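Long-range contact in amidohydrolase (Brucella melitensis biovar Abortus, PDB 4F0L), which probably catalyses a metal-dependent hydrolytic deamination and carries an iron(III) ion at its metal site: residues S55-H67 and F369-G381. Numbering follows the deposited sequence.
Sequences SVVVAGMANLHSH and FDGAVLGGNIAMG. With FE (Fe (III) ion), chain E.
Ala372 O takes two bonds, the helical one from Gly376 N and one of 2.8 Å from a water that also donates to Ala62 O, so the helix and strand 61-66 share a bridged pair of carbonyls. A second water accepts from Ala62 N at 2.8 Å and donates to Val373 O; a third links Gly60 O to Asn377 ND2. Beside these bridges the backbones come close, Ala62 CA lying 5.2 Å from Gly376 CA, where the glycine has no side chain to hold them apart. Met61 runs past Phe369 in the opposite direction: its CG is anti to the backbone N (chi1 -178°), and bends at chi2 and chi3 set SD against Ala372 CB and bring CE 3.6 Å from Phe369 CE1. Val373 CG2 covers one face of the Phe369 ring, offset toward the rim, while Ala59 O meets the ring edge at CZ, 3.5 Å away. In this TIM-barrel-type amidohydrolase, strand 56-66 passes the helix and leads on to the metal site, where His65 NE2 and, just past the strand, His67 NE2 bind the iron ion with His241, Asp329 and two waters. Towards that end Met380, just beyond the helix and bent at chi2 and chi3, lies against the strand, with CG 3.6 Å from Ala62 CB and CE against Leu64 CB. Leu64 CD2 packs on Ala379 CB, and Gly381 closes the helix in a Schellman motif.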
# COMPACT_ATOMS: atom_id res chain seq x y z
N SER B 55 -21.13 -3.60 -14.28
CA SER B 55 -20.10 -4.28 -15.05
C SER B 55 -19.52 -5.47 -14.34
O SER B 55 -19.47 -6.54 -14.93
CB SER B 55 -18.98 -3.30 -15.43
OG SER B 55 -19.53 -2.24 -16.20
N VAL B 56 -19.07 -5.29 -13.09
CA VAL B 56 -18.37 -6.33 -12.37
C VAL B 56 -18.81 -6.32 -10.91
O VAL B 56 -18.68 -5.31 -10.25
CB VAL B 56 -16.86 -6.16 -12.42
CG1 VAL B 56 -16.17 -7.21 -11.54
CG2 VAL B 56 -16.35 -6.25 -13.87
N VAL B 57 -19.35 -7.44 -10.44
CA VAL B 57 -19.93 -7.57 -9.08
C VAL B 57 -19.22 -8.71 -8.34
O VAL B 57 -18.96 -9.78 -8.91
CB VAL B 57 -21.45 -7.82 -9.11
CG1 VAL B 57 -21.96 -8.19 -7.71
CG2 VAL B 57 -22.16 -6.58 -9.65
N VAL B 58 -18.81 -8.41 -7.12
CA VAL B 58 -18.13 -9.33 -6.23
C VAL B 58 -18.80 -9.29 -4.87
O VAL B 58 -19.55 -8.37 -4.56
CB VAL B 58 -16.62 -9.01 -6.07
CG1 VAL B 58 -15.90 -9.12 -7.42
CG2 VAL B 58 -16.38 -7.65 -5.45
N ALA B 59 -18.52 -10.30 -4.05
CA ALA B 59 -19.07 -10.39 -2.71
C ALA B 59 -18.55 -9.24 -1.84
O ALA B 59 -17.46 -8.75 -2.06
CB ALA B 59 -18.67 -11.72 -2.07
N GLY B 60 -19.37 -8.85 -0.86
CA GLY B 60 -18.95 -7.97 0.19
C GLY B 60 -17.93 -8.63 1.09
O GLY B 60 -18.01 -9.82 1.37
N MET B 61 -16.94 -7.85 1.51
CA MET B 61 -15.86 -8.36 2.34
C MET B 61 -16.15 -8.06 3.80
O MET B 61 -16.46 -6.91 4.17
CB MET B 61 -14.55 -7.69 1.94
CG MET B 61 -13.31 -8.16 2.68
SD MET B 61 -12.84 -9.85 2.29
CE MET B 61 -12.30 -9.52 0.61
N ALA B 62 -16.01 -9.06 4.65
CA ALA B 62 -16.03 -8.80 6.09
C ALA B 62 -14.73 -8.16 6.50
O ALA B 62 -13.62 -8.55 6.06
CB ALA B 62 -16.28 -10.08 6.91
N ASN B 63 -14.84 -7.18 7.39
CA ASN B 63 -13.67 -6.59 8.02
C ASN B 63 -13.65 -7.18 9.41
O ASN B 63 -14.30 -6.71 10.30
CB ASN B 63 -13.80 -5.06 8.04
CG ASN B 63 -12.48 -4.37 8.36
OD1 ASN B 63 -11.79 -4.71 9.33
ND2 ASN B 63 -12.10 -3.44 7.52
N LEU B 64 -12.93 -8.28 9.59
CA LEU B 64 -13.24 -9.14 10.73
C LEU B 64 -12.63 -8.71 12.08
O LEU B 64 -12.82 -9.41 13.06
CB LEU B 64 -12.89 -10.61 10.41
CG LEU B 64 -11.51 -11.00 9.93
CD1 LEU B 64 -10.42 -10.31 10.74
CD2 LEU B 64 -11.40 -12.52 10.03
N HIS B 65 -11.96 -7.56 12.15
CA HIS B 65 -11.29 -7.11 13.40
C HIS B 65 -11.00 -5.65 13.31
O HIS B 65 -10.22 -5.20 12.45
CB HIS B 65 -9.99 -7.86 13.60
CG HIS B 65 -9.33 -7.62 14.93
ND1 HIS B 65 -9.77 -8.19 16.07
CD2 HIS B 65 -8.20 -6.89 15.27
CE1 HIS B 65 -8.99 -7.80 17.10
NE2 HIS B 65 -8.01 -7.03 16.61
N SER B 66 -11.66 -4.91 14.18
CA SER B 66 -11.63 -3.46 14.25
C SER B 66 -11.70 -2.99 15.70
O SER B 66 -12.43 -3.55 16.51
CB SER B 66 -12.81 -2.88 13.47
OG SER B 66 -13.07 -1.54 13.80
N HIS B 67 -10.90 -1.98 16.02
CA HIS B 67 -11.09 -1.16 17.21
C HIS B 67 -11.43 0.21 16.76
O HIS B 67 -10.53 1.01 16.44
CB HIS B 67 -9.84 -1.13 18.07
CG HIS B 67 -9.19 -2.47 18.21
ND1 HIS B 67 -9.82 -3.52 18.75
CD2 HIS B 67 -7.94 -2.92 17.83
CE1 HIS B 67 -8.99 -4.59 18.73
NE2 HIS B 67 -7.85 -4.21 18.16
N PHE B 369 -8.74 -12.87 -2.57
CA PHE B 369 -10.05 -12.28 -2.45
C PHE B 369 -11.07 -13.33 -2.07
O PHE B 369 -11.82 -13.12 -1.11
CB PHE B 369 -10.51 -11.59 -3.73
CG PHE B 369 -11.83 -10.91 -3.57
CD1 PHE B 369 -11.92 -9.66 -3.00
CD2 PHE B 369 -13.01 -11.57 -3.94
CE1 PHE B 369 -13.16 -9.03 -2.84
CE2 PHE B 369 -14.24 -10.95 -3.76
CZ PHE B 369 -14.31 -9.68 -3.22
N ASP B 370 -11.08 -14.47 -2.75
CA ASP B 370 -12.03 -15.53 -2.42
C ASP B 370 -11.81 -15.98 -0.99
O ASP B 370 -12.75 -16.20 -0.24
CB ASP B 370 -11.86 -16.76 -3.32
CG ASP B 370 -12.51 -16.63 -4.67
OD1 ASP B 370 -13.39 -15.75 -4.90
OD2 ASP B 370 -12.18 -17.48 -5.51
N GLY B 371 -10.56 -16.21 -0.64
CA GLY B 371 -10.22 -16.73 0.69
C GLY B 371 -10.68 -15.80 1.80
O GLY B 371 -11.27 -16.24 2.79
N ALA B 372 -10.44 -14.50 1.61
CA ALA B 372 -10.72 -13.54 2.66
C ALA B 372 -12.21 -13.33 2.85
O ALA B 372 -12.68 -13.13 4.00
CB ALA B 372 -10.00 -12.22 2.40
N VAL B 373 -12.98 -13.37 1.75
CA VAL B 373 -14.45 -13.36 1.87
C VAL B 373 -14.97 -14.58 2.63
O VAL B 373 -15.84 -14.44 3.50
CB VAL B 373 -15.14 -13.31 0.49
CG1 VAL B 373 -16.65 -13.57 0.62
CG2 VAL B 373 -14.87 -11.94 -0.20
N LEU B 374 -14.50 -15.77 2.24
CA LEU B 374 -14.93 -17.05 2.82
C LEU B 374 -14.62 -17.14 4.31
O LEU B 374 -15.52 -17.39 5.14
CB LEU B 374 -14.28 -18.23 2.07
CG LEU B 374 -14.58 -19.66 2.54
CD1 LEU B 374 -16.03 -20.04 2.30
CD2 LEU B 374 -13.64 -20.65 1.85
N GLY B 375 -13.37 -16.94 4.68
CA GLY B 375 -12.96 -17.06 6.10
C GLY B 375 -13.52 -15.93 6.92
O GLY B 375 -13.93 -16.10 8.05
N GLY B 376 -13.58 -14.75 6.32
CA GLY B 376 -14.18 -13.62 6.98
C GLY B 376 -15.61 -13.85 7.41
O GLY B 376 -15.97 -13.60 8.55
N ASN B 377 -16.44 -14.34 6.50
CA ASN B 377 -17.85 -14.59 6.86
C ASN B 377 -18.00 -15.68 7.93
O ASN B 377 -18.85 -15.57 8.79
CB ASN B 377 -18.69 -14.86 5.62
CG ASN B 377 -19.10 -13.58 4.95
OD1 ASN B 377 -19.19 -12.54 5.61
ND2 ASN B 377 -19.33 -13.63 3.62
N ILE B 378 -17.14 -16.71 7.90
CA ILE B 378 -17.16 -17.74 8.95
C ILE B 378 -16.81 -17.12 10.32
O ILE B 378 -17.53 -17.32 11.29
CB ILE B 378 -16.23 -18.94 8.60
CG1 ILE B 378 -16.75 -19.71 7.36
CG2 ILE B 378 -16.02 -19.84 9.83
CD1 ILE B 378 -15.71 -20.61 6.68
N ALA B 379 -15.72 -16.33 10.39
CA ALA B 379 -15.34 -15.64 11.65
C ALA B 379 -16.43 -14.71 12.15
O ALA B 379 -16.51 -14.42 13.36
CB ALA B 379 -14.05 -14.84 11.46
N MET B 380 -17.24 -14.18 11.23
CA MET B 380 -18.29 -13.23 11.61
C MET B 380 -19.58 -13.96 12.05
O MET B 380 -20.55 -13.31 12.42
CB MET B 380 -18.63 -12.28 10.46
CG MET B 380 -17.52 -11.32 10.05
SD MET B 380 -17.01 -10.14 11.27
CE MET B 380 -15.97 -11.15 12.34
N GLY B 381 -19.60 -15.29 11.99
CA GLY B 381 -20.79 -16.06 12.32
C GLY B 381 -21.85 -16.04 11.23
O GLY B 381 -23.03 -16.24 11.51
FE FE E . -6.48 -5.78 17.50
O HOH W 1 -20.13 -11.03 2.40
O HOH W 2 -12.37 -11.03 5.87
O HOH W 3 -16.53 -11.80 4.13
O HOH W 4 -4.43 -6.24 16.94
O HOH W 5 -5.11 -4.39 18.67